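Local coordinates for DUF3863 domain-containing protein (Parabacteroides distasonis, PDB 3LM3) that is of unknown function but probably acts as a glycoside hydrolase or carbohydrate deacetylase, at residues S189-F199 with D208-D216. Numbering follows the deposited sequence.
Sequences SYPFYPSTEHF and DFIDCVNLD
Tyr193 and Phe209 form an aromatic pair across 189-199 and 208-216. Phe209 CZ sits over the centre of the Tyr193 ring, 3.4 Å from Tyr193 CG, and the two ring planes meet obliquely, at 47°. With CG anti to the carbonyl carbon (chi1 -65°), the Tyr193 ring lies alongside Asp211, and a water joins its OH to Asp211 OD1; the hydroxyl also bonds Tyr333 O, while Asp211 OD2 pairs with Arg330. With an alanine here, the end of the Phe209 ring would probably lose its cover and Tyr333 O its hydroxyl partner. Further along, the compact ring of Pro191 meets Val213 CG1 and Leu215 CD2, and Asn214 CB makes a CH-pi contact over one face of Phe192.

The two segments run antiparallel. Strand 213-216 pairs in parallel with strand 168-172, consistent with the parallel beta/alpha barrel expected of a glycoside hydrolase/deacetylase clan, and the mostly irregular segment 189-199 is laid along it with few backbone bonds. Asn214 N donates to Phe192 O (2.9 Å, 168°), and Thr196 N to Asp208 O.

Among polar side chains, a hydroxyl can donate and accept at once, which suits Ser195: OG donates to Asp208 OD2 (2.7 Å), on the anti side of the carboxylate, and accepts from Glu197 N in an ST turn. Asn214, buried, can donate and accept: ND2 makes a weak bond to Phe199 O, and the residue has its firmer polar link to Ala171. At the far end, one water donates to both Ser189 O and Asp216 OD2 (2.7 Å to the latter), though the Asp216 carboxylate has its main polar partner in Trp174.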
ATOM      1  N   SER A 189       6.740  -0.410  -5.915  1.00  6.31           N
ATOM      2  CA  SER A 189       5.614  -0.970  -5.190  1.00  7.49           C
ATOM      3  C   SER A 189       6.050  -1.861  -4.046  1.00  6.84           C
ATOM      4  O   SER A 189       5.246  -2.153  -3.173  1.00  8.62           O
ATOM      5  CB  SER A 189       4.685  -1.711  -6.121  1.00  7.57           C
ATOM      6  OG  SER A 189       5.263  -2.899  -6.604  1.00  8.27           O
ATOM      7  N   TYR A 190       7.286  -2.311  -4.044  1.00  6.83           N
ATOM      8  CA  TYR A 190       7.834  -3.106  -2.946  1.00  6.52           C
ATOM      9  C   TYR A 190       8.693  -2.199  -2.078  1.00  7.51           C
ATOM     10  O   TYR A 190       8.887  -0.999  -2.395  1.00  7.69           O
ATOM     11  CB  TYR A 190       8.595  -4.329  -3.474  1.00  7.26           C
ATOM     12  CG  TYR A 190       7.842  -5.668  -3.450  1.00  6.49           C
ATOM     13  CD1 TYR A 190       6.447  -5.739  -3.532  1.00  6.84           C
ATOM     14  CD2 TYR A 190       8.563  -6.855  -3.405  1.00  7.04           C
ATOM     15  CE1 TYR A 190       5.797  -6.958  -3.509  1.00  5.58           C
ATOM     16  CE2 TYR A 190       7.923  -8.089  -3.384  1.00  7.45           C
ATOM     17  CZ  TYR A 190       6.536  -8.135  -3.457  1.00  7.46           C
ATOM     18  OH  TYR A 190       5.898  -9.366  -3.529  1.00  6.79           O
ATOM     19  N   PRO A 191       9.184  -2.727  -0.947  1.00  6.26           N
ATOM     20  CA  PRO A 191       9.715  -1.821   0.072  1.00  6.29           C
ATOM     21  C   PRO A 191      11.007  -1.155  -0.347  1.00  6.85           C
ATOM     22  O   PRO A 191      11.824  -1.730  -1.076  1.00  6.69           O
ATOM     23  CB  PRO A 191       9.954  -2.735   1.265  1.00  7.41           C
ATOM     24  CG  PRO A 191       8.912  -3.823   1.055  1.00  7.36           C
ATOM     25  CD  PRO A 191       8.958  -4.090  -0.417  1.00  6.73           C
ATOM     26  N   PHE A 192      11.184   0.088   0.101  1.00  7.04           N
ATOM     27  CA  PHE A 192      12.403   0.846  -0.169  1.00  7.27           C
ATOM     28  C   PHE A 192      12.624   1.884   0.918  1.00  6.97           C
ATOM     29  O   PHE A 192      11.693   2.229   1.641  1.00  6.39           O
ATOM     30  CB  PHE A 192      12.345   1.542  -1.547  1.00  7.87           C
ATOM     31  CG  PHE A 192      11.224   2.572  -1.682  1.00  6.88           C
ATOM     32  CD1 PHE A 192       9.931   2.167  -1.932  1.00  7.70           C
ATOM     33  CD2 PHE A 192      11.478   3.939  -1.561  1.00  8.16           C
ATOM     34  CE1 PHE A 192       8.907   3.084  -2.064  1.00  8.13           C
ATOM     35  CE2 PHE A 192      10.441   4.864  -1.677  1.00  7.60           C
ATOM     36  CZ  PHE A 192       9.161   4.439  -1.911  1.00  7.41           C
ATOM     37  N   TYR A 193      13.863   2.376   1.010  1.00  7.05           N
ATOM     38  CA  TYR A 193      14.187   3.532   1.867  1.00  7.81           C
ATOM     39  C   TYR A 193      14.023   4.805   1.033  1.00  6.98           C
ATOM     40  O   TYR A 193      14.657   4.948  -0.014  1.00  7.70           O
ATOM     41  CB  TYR A 193      15.618   3.412   2.362  1.00  7.19           C
ATOM     42  CG  TYR A 193      15.919   2.250   3.277  1.00  6.72           C
ATOM     43  CD1 TYR A 193      15.539   2.263   4.602  1.00  7.63           C
ATOM     44  CD2 TYR A 193      16.659   1.178   2.831  1.00  6.76           C
ATOM     45  CE1 TYR A 193      15.877   1.242   5.448  1.00  7.28           C
ATOM     46  CE2 TYR A 193      16.984   0.117   3.680  1.00  6.49           C
ATOM     47  CZ  TYR A 193      16.628   0.167   4.987  1.00  6.66           C
ATOM     48  OH  TYR A 193      16.931  -0.860   5.886  1.00  7.88           O
ATOM     49  N   PRO A 194      13.158   5.727   1.475  1.00  7.26           N
ATOM     50  CA  PRO A 194      12.908   6.929   0.693  1.00  8.19           C
ATOM     51  C   PRO A 194      14.053   7.953   0.813  1.00  8.72           C
ATOM     52  O   PRO A 194      14.831   7.947   1.778  1.00  9.43           O
ATOM     53  CB  PRO A 194      11.626   7.468   1.303  1.00  8.95           C
ATOM     54  CG  PRO A 194      11.746   7.050   2.783  1.00 10.51           C
ATOM     55  CD  PRO A 194      12.372   5.709   2.730  1.00  7.46           C
ATOM     56  N   SER A 195      14.121   8.801  -0.196  1.00  7.62           N
ATOM     57  CA  SER A 195      15.024   9.941  -0.239  1.00  6.63           C
ATOM     58  C   SER A 195      14.472  11.146   0.522  1.00  7.41           C
ATOM     59  O   SER A 195      13.267  11.407   0.516  1.00  8.19           O
ATOM     60  CB  SER A 195      15.162  10.351  -1.697  1.00  8.03           C
ATOM     61  OG  SER A 195      16.034  11.452  -1.893  1.00  8.13           O
ATOM     62  N   THR A 196      15.374  11.935   1.129  1.00  8.46           N
ATOM     63  CA  THR A 196      14.975  13.215   1.686  1.00  9.93           C
ATOM     64  C   THR A 196      14.352  14.142   0.621  1.00  8.84           C
ATOM     65  O   THR A 196      13.588  15.054   0.960  1.00 10.09           O
ATOM     66  CB  THR A 196      16.179  13.909   2.364  1.00  9.49           C
ATOM     67  OG1 THR A 196      17.266  13.980   1.465  1.00 12.95           O
ATOM     68  CG2 THR A 196      16.619  13.140   3.631  1.00 12.29           C
ATOM     69  N   GLU A 197      14.616  13.863  -0.651  1.00  8.12           N
ATOM     70  CA  GLU A 197      14.026  14.634  -1.737  1.00  8.60           C
ATOM     71  C   GLU A 197      12.541  14.394  -1.952  1.00  9.58           C
ATOM     72  O   GLU A 197      11.835  15.303  -2.349  1.00  9.15           O
ATOM     73  CB  GLU A 197      14.741  14.353  -3.056  1.00  8.60           C
ATOM     74  CG  GLU A 197      16.191  14.806  -3.070  1.00 10.30           C
ATOM     75  CD  GLU A 197      16.916  14.496  -4.361  1.00 12.27           C
ATOM     76  OE1 GLU A 197      16.259  14.101  -5.371  1.00 11.20           O
ATOM     77  OE2 GLU A 197      18.157  14.600  -4.353  1.00 18.17           O
ATOM     78  N   HIS A 198      12.074  13.150  -1.773  1.00  8.95           N
ATOM     79  CA  HIS A 198      10.744  12.776  -2.201  1.00  8.65           C
ATOM     80  C   HIS A 198      10.415  11.373  -1.694  1.00  7.87           C
ATOM     81  O   HIS A 198      11.197  10.433  -1.905  1.00  7.80           O
ATOM     82  CB  HIS A 198      10.659  12.795  -3.727  1.00  9.23           C
ATOM     83  CG  HIS A 198       9.258  12.864  -4.252  1.00  7.87           C
ATOM     84  ND1 HIS A 198       8.327  11.845  -4.112  1.00  7.92           N
ATOM     85  CD2 HIS A 198       8.632  13.849  -4.945  1.00  7.71           C
ATOM     86  CE1 HIS A 198       7.196  12.220  -4.687  1.00  9.22           C
ATOM     87  NE2 HIS A 198       7.367  13.421  -5.223  1.00  8.62           N
ATOM     88  N   PHE A 199       9.256  11.266  -1.044  1.00  7.71           N
ATOM     89  CA  PHE A 199       8.811  10.014  -0.445  1.00  8.75           C
ATOM     90  C   PHE A 199       8.656   8.858  -1.452  1.00  8.86           C
ATOM     91  O   PHE A 199       8.694   7.694  -1.056  1.00  8.64           O
ATOM     92  CB  PHE A 199       7.522  10.210   0.399  1.00  8.29           C
ATOM     93  CG  PHE A 199       6.242  10.307  -0.396  1.00 10.44           C
ATOM     94  CD1 PHE A 199       5.998  11.365  -1.241  1.00 12.57           C
ATOM     95  CD2 PHE A 199       5.228   9.377  -0.200  1.00 12.08           C
ATOM     96  CE1 PHE A 199       4.795  11.455  -1.937  1.00 11.82           C
ATOM     97  CE2 PHE A 199       4.012   9.477  -0.875  1.00 13.05           C
ATOM     98  CZ  PHE A 199       3.807  10.495  -1.776  1.00 11.41           C
ATOM     99  N   ASP A 208      21.141  11.401   1.213  1.00 10.67           N
ATOM    100  CA  ASP A 208      19.697  11.557   1.173  1.00 11.07           C
ATOM    101  C   ASP A 208      18.942  10.398   1.834  1.00 10.65           C
ATOM    102  O   ASP A 208      17.729  10.271   1.680  1.00 10.35           O
ATOM    103  CB  ASP A 208      19.213  11.809  -0.278  1.00 10.24           C
ATOM    104  CG  ASP A 208      19.382  10.617  -1.178  1.00 10.02           C
ATOM    105  OD1 ASP A 208      20.362   9.851  -1.015  1.00 11.61           O
ATOM    106  OD2 ASP A 208      18.548  10.457  -2.095  1.00 10.02           O
ATOM    107  N   PHE A 209      19.635   9.608   2.649  1.00  9.93           N
ATOM    108  CA  PHE A 209      19.056   8.376   3.194  1.00  9.54           C
ATOM    109  C   PHE A 209      18.091   8.691   4.334  1.00  8.98           C
ATOM    110  O   PHE A 209      18.391   9.521   5.223  1.00 12.64           O
ATOM    111  CB  PHE A 209      20.167   7.452   3.696  1.00  9.97           C
ATOM    112  CG  PHE A 209      19.713   6.033   3.981  1.00  8.32           C
ATOM    113  CD1 PHE A 209      19.487   5.135   2.942  1.00  9.80           C
ATOM    114  CD2 PHE A 209      19.524   5.618   5.286  1.00  9.82           C
ATOM    115  CE1 PHE A 209      19.097   3.819   3.208  1.00 11.39           C
ATOM    116  CE2 PHE A 209      19.115   4.308   5.559  1.00 11.17           C
ATOM    117  CZ  PHE A 209      18.913   3.418   4.529  1.00  9.31           C
ATOM    118  N   ILE A 210      16.942   8.032   4.340  1.00  8.20           N
ATOM    119  CA  ILE A 210      16.054   8.018   5.504  1.00  7.51           C
ATOM    120  C   ILE A 210      15.876   6.554   5.940  1.00  6.97           C
ATOM    121  O   ILE A 210      15.483   5.704   5.125  1.00  7.44           O
ATOM    122  CB  ILE A 210      14.665   8.580   5.142  1.00  7.74           C
ATOM    123  CG1 ILE A 210      14.754  10.045   4.708  1.00  9.52           C
ATOM    124  CG2 ILE A 210      13.678   8.419   6.318  1.00  8.57           C
ATOM    125  CD1 ILE A 210      13.458  10.567   4.087  1.00 10.68           C
ATOM    126  N   ASP A 211      16.150   6.259   7.203  1.00  6.89           N
ATOM    127  CA  ASP A 211      16.049   4.897   7.747  1.00  7.35           C
ATOM    128  C   ASP A 211      14.596   4.595   8.135  1.00  6.73           C
ATOM    129  O   ASP A 211      14.274   4.374   9.299  1.00  7.93           O
ATOM    130  CB  ASP A 211      17.025   4.728   8.915  1.00  7.05           C
ATOM    131  CG  ASP A 211      17.134   3.297   9.402  1.00 10.40           C
ATOM    132  OD1 ASP A 211      16.692   2.361   8.725  1.00  8.83           O
ATOM    133  OD2 ASP A 211      17.668   3.106  10.510  1.00 11.66           O
ATOM    134  N   CYS A 212      13.721   4.564   7.134  1.00  7.52           N
ATOM    135  CA  CYS A 212      12.353   4.199   7.321  1.00  7.16           C
ATOM    136  C   CYS A 212      11.946   3.432   6.074  1.00  9.48           C
ATOM    137  O   CYS A 212      12.162   3.890   4.951  1.00 10.88           O
ATOM    138  CB  CYS A 212      11.481   5.446   7.475  1.00  8.31           C
ATOM    139  SG  CYS A 212       9.756   5.061   7.984  1.00 10.30           S
ATOM    140  N   VAL A 213      11.382   2.271   6.275  1.00  7.08           N
ATOM    141  CA  VAL A 213      10.932   1.432   5.169  1.00  7.03           C
ATOM    142  C   VAL A 213       9.563   1.942   4.738  1.00  8.09           C
ATOM    143  O   VAL A 213       8.627   2.057   5.537  1.00  8.51           O
ATOM    144  CB  VAL A 213      10.790  -0.036   5.626  1.00  6.78           C
ATOM    145  CG1 VAL A 213      10.344  -0.928   4.443  1.00  7.44           C
ATOM    146  CG2 VAL A 213      12.084  -0.545   6.225  1.00  8.03           C
ATOM    147  N   ASN A 214       9.421   2.243   3.459  1.00  6.48           N
ATOM    148  CA  ASN A 214       8.174   2.768   2.915  1.00  6.64           C
ATOM    149  C   ASN A 214       7.382   1.630   2.254  1.00  7.44           C
ATOM    150  O   ASN A 214       7.847   1.024   1.294  1.00  8.00           O
ATOM    151  CB  ASN A 214       8.434   3.912   1.917  1.00  7.59           C
ATOM    152  CG  ASN A 214       7.200   4.711   1.643  1.00  7.92           C
ATOM    153  OD1 ASN A 214       6.135   4.372   2.139  1.00  9.18           O
ATOM    154  ND2 ASN A 214       7.312   5.808   0.863  1.00  9.52           N
ATOM    155  N   LEU A 215       6.207   1.367   2.796  1.00  6.78           N
ATOM    156  CA  LEU A 215       5.320   0.284   2.405  1.00  7.50           C
ATOM    157  C   LEU A 215       4.054   0.744   1.713  1.00  6.92           C
ATOM    158  O   LEU A 215       3.310   1.605   2.192  1.00  7.30           O
ATOM    159  CB  LEU A 215       4.864  -0.529   3.626  1.00  7.89           C
ATOM    160  CG  LEU A 215       5.973  -1.222   4.409  1.00  7.51           C
ATOM    161  CD1 LEU A 215       5.370  -2.053   5.557  1.00  7.85           C
ATOM    162  CD2 LEU A 215       6.832  -2.125   3.484  1.00  8.45           C
ATOM    163  N   ASP A 216       3.771   0.113   0.583  1.00  7.64           N
ATOM    164  CA  ASP A 216       2.447   0.119  -0.050  1.00  6.61           C
ATOM    165  C   ASP A 216       1.344  -0.342   0.898  1.00  7.28           C
ATOM    166  O   ASP A 216       1.606  -1.066   1.866  1.00  7.53           O
ATOM    167  CB  ASP A 216       2.494  -0.781  -1.282  1.00  7.28           C
ATOM    168  CG  ASP A 216       1.351  -0.549  -2.270  1.00  7.66           C
ATOM    169  OD1 ASP A 216       0.641   0.501  -2.226  1.00  8.33           O
ATOM    170  OD2 ASP A 216       1.139  -1.475  -3.107  1.00  8.54           O
TER
HETATM  171  O   HOH W   1       2.895  -3.579  -3.226  1.00  9.47           O
HETATM  172  O   HOH W   2       6.335  -0.506  -0.653  1.00 10.61           O
HETATM  173  O   HOH W   3      18.274   0.238   8.084  1.00  9.74           O
HETATM  174  O   HOH W   4      19.223  11.909  -4.361  1.00 15.17           O